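Local coordinates for protein putative endo-1,4-beta-xylanase (Bacteroides thetaiotaomicron VPI-5482, PDB 5MSX) that probably hydrolyses O-glycosidic bonds in plant pectin, most likely as an arabinofuranosidase of glycoside hydrolase family 43, at residues 191-195 with 225-229; 204-208 with 269-273. One frame throughout, in Å; residues are numbered along the deposited sequence.

Both interactions involve the same four-stranded sheet, one blade of the catalytic propeller. Interaction 1 lays the loop 191-195, which arrives from the preceding blade, on the third strand of that sheet. Interaction 2 joins the end of its first strand to residues 269-273 of the following blade. Their centres are about 18 Å apart, and their nearest atoms about 6 Å. Interaction 1 is partly buried and held across the two segments by van der Waals contacts, mostly apolar, with a valine at its middle. Interaction 2 is a surface contact. It adds an arginine-aspartate salt bridge at its outer end to an aromatic pair that lies deeper, around the buried Tyr272.

Interaction 1 (191-195 with 225-229); sequences ISTPR and YAYVM. With EDO (1,2-ethanediol), chain Z.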
# COMPACT_ATOMS: atom_id res chain seq x y z
N ILE C 191 -5.79 -19.41 18.46
CA ILE C 191 -7.24 -19.53 18.46
C ILE C 191 -7.62 -20.73 19.30
O ILE C 191 -7.02 -21.81 19.18
CB ILE C 191 -7.81 -19.71 17.04
CG1 ILE C 191 -7.63 -18.42 16.24
CG2 ILE C 191 -9.28 -20.10 17.07
CD1 ILE C 191 -7.41 -18.66 14.77
N SER C 192 -8.63 -20.53 20.13
CA SER C 192 -9.19 -21.57 20.96
C SER C 192 -10.24 -22.42 20.19
O SER C 192 -11.15 -21.87 19.58
CB SER C 192 -9.85 -20.93 22.18
OG SER C 192 -10.47 -21.93 22.95
N THR C 193 -10.08 -23.74 20.21
CA THR C 193 -11.02 -24.66 19.56
C THR C 193 -11.33 -25.85 20.49
O THR C 193 -10.50 -26.21 21.31
CB THR C 193 -10.43 -25.19 18.22
OG1 THR C 193 -9.28 -26.00 18.49
CG2 THR C 193 -10.04 -24.05 17.24
N PRO C 194 -12.51 -26.49 20.34
CA PRO C 194 -12.80 -27.63 21.21
C PRO C 194 -12.04 -28.92 20.86
O PRO C 194 -11.91 -29.80 21.70
CB PRO C 194 -14.31 -27.82 21.05
CG PRO C 194 -14.61 -27.26 19.73
CD PRO C 194 -13.71 -26.07 19.60
N ARG C 195 -11.56 -29.03 19.62
CA ARG C 195 -10.69 -30.14 19.23
C ARG C 195 -9.24 -29.69 19.27
O ARG C 195 -8.88 -28.71 18.62
CB ARG C 195 -11.14 -30.68 17.87
CG ARG C 195 -12.53 -31.30 18.04
CD ARG C 195 -13.20 -31.64 16.75
NE ARG C 195 -14.65 -31.80 16.91
CZ ARG C 195 -15.27 -32.84 17.47
NH1 ARG C 195 -14.60 -33.89 17.96
NH2 ARG C 195 -16.60 -32.85 17.52
N TYR C 225 -11.77 -31.70 8.58
CA TYR C 225 -11.90 -30.27 8.87
C TYR C 225 -12.95 -30.10 9.96
O TYR C 225 -14.04 -30.70 9.91
CB TYR C 225 -12.26 -29.44 7.63
CG TYR C 225 -11.10 -28.79 6.91
CD1 TYR C 225 -10.49 -27.65 7.43
CD2 TYR C 225 -10.60 -29.30 5.70
CE1 TYR C 225 -9.43 -27.03 6.77
CE2 TYR C 225 -9.53 -28.70 5.04
CZ TYR C 225 -8.95 -27.54 5.58
OH TYR C 225 -7.89 -26.91 4.96
N ALA C 226 -12.60 -29.26 10.92
CA ALA C 226 -13.51 -28.77 11.94
C ALA C 226 -13.54 -27.25 11.85
O ALA C 226 -12.78 -26.65 11.06
CB ALA C 226 -13.04 -29.22 13.31
N TYR C 227 -14.43 -26.61 12.61
CA TYR C 227 -14.51 -25.15 12.56
C TYR C 227 -15.11 -24.54 13.83
O TYR C 227 -15.69 -25.24 14.64
CB TYR C 227 -15.28 -24.64 11.32
CG TYR C 227 -16.76 -24.62 11.49
CD1 TYR C 227 -17.49 -25.80 11.57
CD2 TYR C 227 -17.46 -23.41 11.59
CE1 TYR C 227 -18.86 -25.80 11.72
CE2 TYR C 227 -18.85 -23.41 11.76
CZ TYR C 227 -19.54 -24.61 11.81
OH TYR C 227 -20.92 -24.63 11.95
N VAL C 228 -14.85 -23.25 13.96
CA VAL C 228 -15.44 -22.35 14.94
C VAL C 228 -15.87 -21.04 14.24
O VAL C 228 -15.47 -20.76 13.09
CB VAL C 228 -14.46 -22.03 16.10
CG1 VAL C 228 -14.16 -23.29 16.89
CG2 VAL C 228 -13.15 -21.39 15.64
N MET C 229 -16.70 -20.27 14.93
CA MET C 229 -17.32 -19.05 14.37
C MET C 229 -17.20 -17.90 15.33
O MET C 229 -17.24 -18.11 16.54
CB MET C 229 -18.81 -19.23 14.18
CG MET C 229 -19.20 -20.09 13.03
SD MET C 229 -20.97 -20.43 13.15
CE MET C 229 -21.12 -21.36 14.65
C1 EDO Z . -13.92 -22.69 22.89
O1 EDO Z . -13.13 -23.81 22.45
C2 EDO Z . -14.56 -22.01 21.68
O2 EDO Z . -13.56 -21.39 20.86
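The Pro194 ring presents its CD atom to Val228 CG1 at 3.9 Å, and the two side chains pass alongside, pointing opposite ways. The flat peptide between Thr193 and Pro194 has a 1,2-ethanediol over one face, with its O1 3.4 Å from Thr193 C. Val228 CG1 lies close to the plane of this peptide, on the Pro194 CD side. The other flat group, the Arg195 guanidinium, turns away to a salt bridge with Asp244. Only the aliphatic part of Arg195 takes part here: its CD lies 4.2 Å from Ala226 CB.

Val228 carries most of the contact. Its CG1 stands anti to the carbonyl carbon (chi1 -65°), facing the loop. There it meets Pro194 CD and also Thr193 CG2, at 4.2 Å. The second branch, CG2, reaches Ile191 CG2 at 4.3 Å. The loop thus lays methyl and methylene groups along both branches of the valine.

The loop has its own polar support. Thr193 OG1 donates to Arg195 O over 2.7 Å, with the donor 35° out of the carbonyl plane. Arg172 NE also bonds to Thr193 OG1, so this hydroxyl has two partners. The diol O2 donates to Ser192 O at 2.8 Å; this molecule probably comes from the crystallisation liquor.

Strand 187-190 is outermost in its sheet, and the loop after it crosses strand 224-230 on the way to strand 203-207, innermost in the next. The predicted proton donor Glu200 lies on the same connection. Such a crossing from outer to inner strand is characteristic of the five-bladed beta-propeller of family 43.

Interaction 2 (204-208 with 269-273); sequences FFKRK and TDNYY. With EDO (1,2-ethanediol), chain B.
Arg207 and Asp270 form a salt bridge between neighbouring blades of the family 43 beta-propeller. Arg207 ends strand 203-207, and Asp270 lies just before strand 272-278. The arginine holds its CG anti to the backbone N (chi1 173°) and stays extended to NE, which carries it across Tyr272. CB lies 3.7 Å from Tyr272 OH, and CG stays beside the same oxygen. CD then rests 3.7 Å from Tyr272 CE1. At the tip the guanidinium grips the carboxylate side-on. NE donates to Asp270 OD1 over 3.1 Å and NH2 to Asp270 OD2 over 3.0 Å, the second bond being the straighter. Both oxygens use their syn lone pairs, and the two planes are 28° apart.

The Tyr272 ring is turned 78° from the guanidinium plane, with CE1 at the guanidinium edge. Lys208 CD covers part of one face of the Arg207 guanidinium, toward its rim. Lys208 NZ stays beyond salt-bridge distance of the carboxylate but probably adds some positive potential there. Phe295, outside both segments, makes a cation-pi contact with Arg207. Replacing Arg207 by an alanine would probably leave Asp270 without its two-pronged partner and take away the CG and CD methylenes that lie against Tyr272 CZ and CE1.

Deeper in, Phe205 CD2 meets Tyr272 CE2 at 4.0 Å, and the two rings lie obliquely. This pair bridges the two blades, and Phe205 also stacks on Tyr212 of its own sheet. Beyond it, a 1,2-ethanediol, probably from the crystallisation liquor, joins two residues of the second segment: its O2 accepts from Tyr273 OH at 2.6 Å and donates to Asn271 OD1 at 2.9 Å.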
# COMPACT_ATOMS: atom_id res chain seq x y z
N PHE C 204 -10.04 -19.32 6.28
CA PHE C 204 -10.78 -18.26 6.95
C PHE C 204 -11.57 -17.45 5.94
O PHE C 204 -11.04 -17.08 4.86
CB PHE C 204 -9.84 -17.33 7.73
CG PHE C 204 -10.56 -16.33 8.58
CD1 PHE C 204 -10.97 -15.11 8.05
CD2 PHE C 204 -10.86 -16.61 9.91
CE1 PHE C 204 -11.65 -14.18 8.83
CE2 PHE C 204 -11.54 -15.70 10.69
CZ PHE C 204 -11.93 -14.47 10.14
N PHE C 205 -12.82 -17.17 6.28
CA PHE C 205 -13.67 -16.30 5.48
C PHE C 205 -14.79 -15.67 6.31
O PHE C 205 -15.13 -16.14 7.42
CB PHE C 205 -14.23 -17.01 4.25
CG PHE C 205 -15.17 -18.12 4.58
CD1 PHE C 205 -14.69 -19.40 4.84
CD2 PHE C 205 -16.55 -17.90 4.65
CE1 PHE C 205 -15.58 -20.43 5.17
CE2 PHE C 205 -17.42 -18.93 5.00
CZ PHE C 205 -16.93 -20.18 5.27
N LYS C 206 -15.37 -14.62 5.74
CA LYS C 206 -16.44 -13.86 6.36
C LYS C 206 -17.67 -13.97 5.47
O LYS C 206 -17.58 -13.70 4.29
CB LYS C 206 -16.04 -12.40 6.50
CG LYS C 206 -17.05 -11.55 7.28
CD LYS C 206 -16.63 -10.09 7.30
CE LYS C 206 -17.34 -9.30 8.40
NZ LYS C 206 -16.74 -7.95 8.38
N ARG C 207 -18.83 -14.31 6.04
CA ARG C 207 -20.08 -14.33 5.30
C ARG C 207 -21.23 -13.76 6.14
O ARG C 207 -21.49 -14.26 7.24
CB ARG C 207 -20.42 -15.76 4.86
CG ARG C 207 -21.80 -15.91 4.21
CD ARG C 207 -22.03 -17.34 3.77
NE ARG C 207 -23.33 -17.58 3.13
CZ ARG C 207 -24.48 -17.77 3.79
NH1 ARG C 207 -24.57 -17.68 5.12
NH2 ARG C 207 -25.57 -18.04 3.09
N LYS C 208 -21.90 -12.73 5.61
CA LYS C 208 -23.06 -12.10 6.29
C LYS C 208 -22.77 -11.74 7.73
O LYS C 208 -23.51 -12.11 8.63
CB LYS C 208 -24.29 -13.02 6.19
CG LYS C 208 -24.72 -13.23 4.75
CD LYS C 208 -25.90 -14.16 4.61
CE LYS C 208 -26.26 -14.28 3.14
NZ LYS C 208 -27.62 -14.85 2.91
N THR C 269 -21.70 -13.88 -6.23
CA THR C 269 -22.67 -14.95 -5.89
C THR C 269 -22.63 -15.28 -4.40
O THR C 269 -21.68 -14.92 -3.70
CB THR C 269 -22.42 -16.26 -6.66
OG1 THR C 269 -21.24 -16.92 -6.16
CG2 THR C 269 -22.29 -15.99 -8.17
N ASP C 270 -23.66 -15.98 -3.93
CA ASP C 270 -23.64 -16.61 -2.60
C ASP C 270 -23.45 -18.13 -2.70
O ASP C 270 -23.88 -18.87 -1.82
CB ASP C 270 -24.94 -16.30 -1.83
CG ASP C 270 -24.85 -16.68 -0.33
OD1 ASP C 270 -23.89 -16.25 0.33
OD2 ASP C 270 -25.74 -17.40 0.19
N ASN C 271 -22.81 -18.60 -3.77
CA ASN C 271 -22.62 -20.03 -3.96
C ASN C 271 -21.25 -20.32 -3.45
O ASN C 271 -20.27 -19.88 -4.06
CB ASN C 271 -22.77 -20.42 -5.43
CG ASN C 271 -24.11 -20.01 -6.01
OD1 ASN C 271 -24.18 -19.50 -7.13
ND2 ASN C 271 -25.19 -20.20 -5.24
N TYR C 272 -21.16 -20.99 -2.31
CA TYR C 272 -19.86 -21.34 -1.74
C TYR C 272 -19.52 -22.79 -2.11
O TYR C 272 -20.41 -23.63 -2.28
CB TYR C 272 -19.86 -21.14 -0.23
CG TYR C 272 -19.74 -19.71 0.19
CD1 TYR C 272 -20.78 -18.81 -0.02
CD2 TYR C 272 -18.56 -19.23 0.75
CE1 TYR C 272 -20.67 -17.48 0.36
CE2 TYR C 272 -18.44 -17.90 1.12
CZ TYR C 272 -19.49 -17.04 0.92
OH TYR C 272 -19.37 -15.72 1.27
N TYR C 273 -18.21 -23.04 -2.25
CA TYR C 273 -17.64 -24.35 -2.58
C TYR C 273 -16.47 -24.65 -1.64
O TYR C 273 -15.80 -23.74 -1.17
CB TYR C 273 -17.14 -24.37 -4.04
CG TYR C 273 -18.26 -24.14 -5.01
CD1 TYR C 273 -19.06 -25.20 -5.46
CD2 TYR C 273 -18.60 -22.86 -5.40
CE1 TYR C 273 -20.14 -24.97 -6.31
CE2 TYR C 273 -19.66 -22.61 -6.26
CZ TYR C 273 -20.42 -23.67 -6.70
OH TYR C 273 -21.48 -23.37 -7.52
C1 EDO B . -22.31 -20.04 -10.79
O1 EDO B . -21.06 -19.51 -10.30
C2 EDO B . -22.73 -21.23 -9.93
O2 EDO B . -22.19 -21.07 -8.59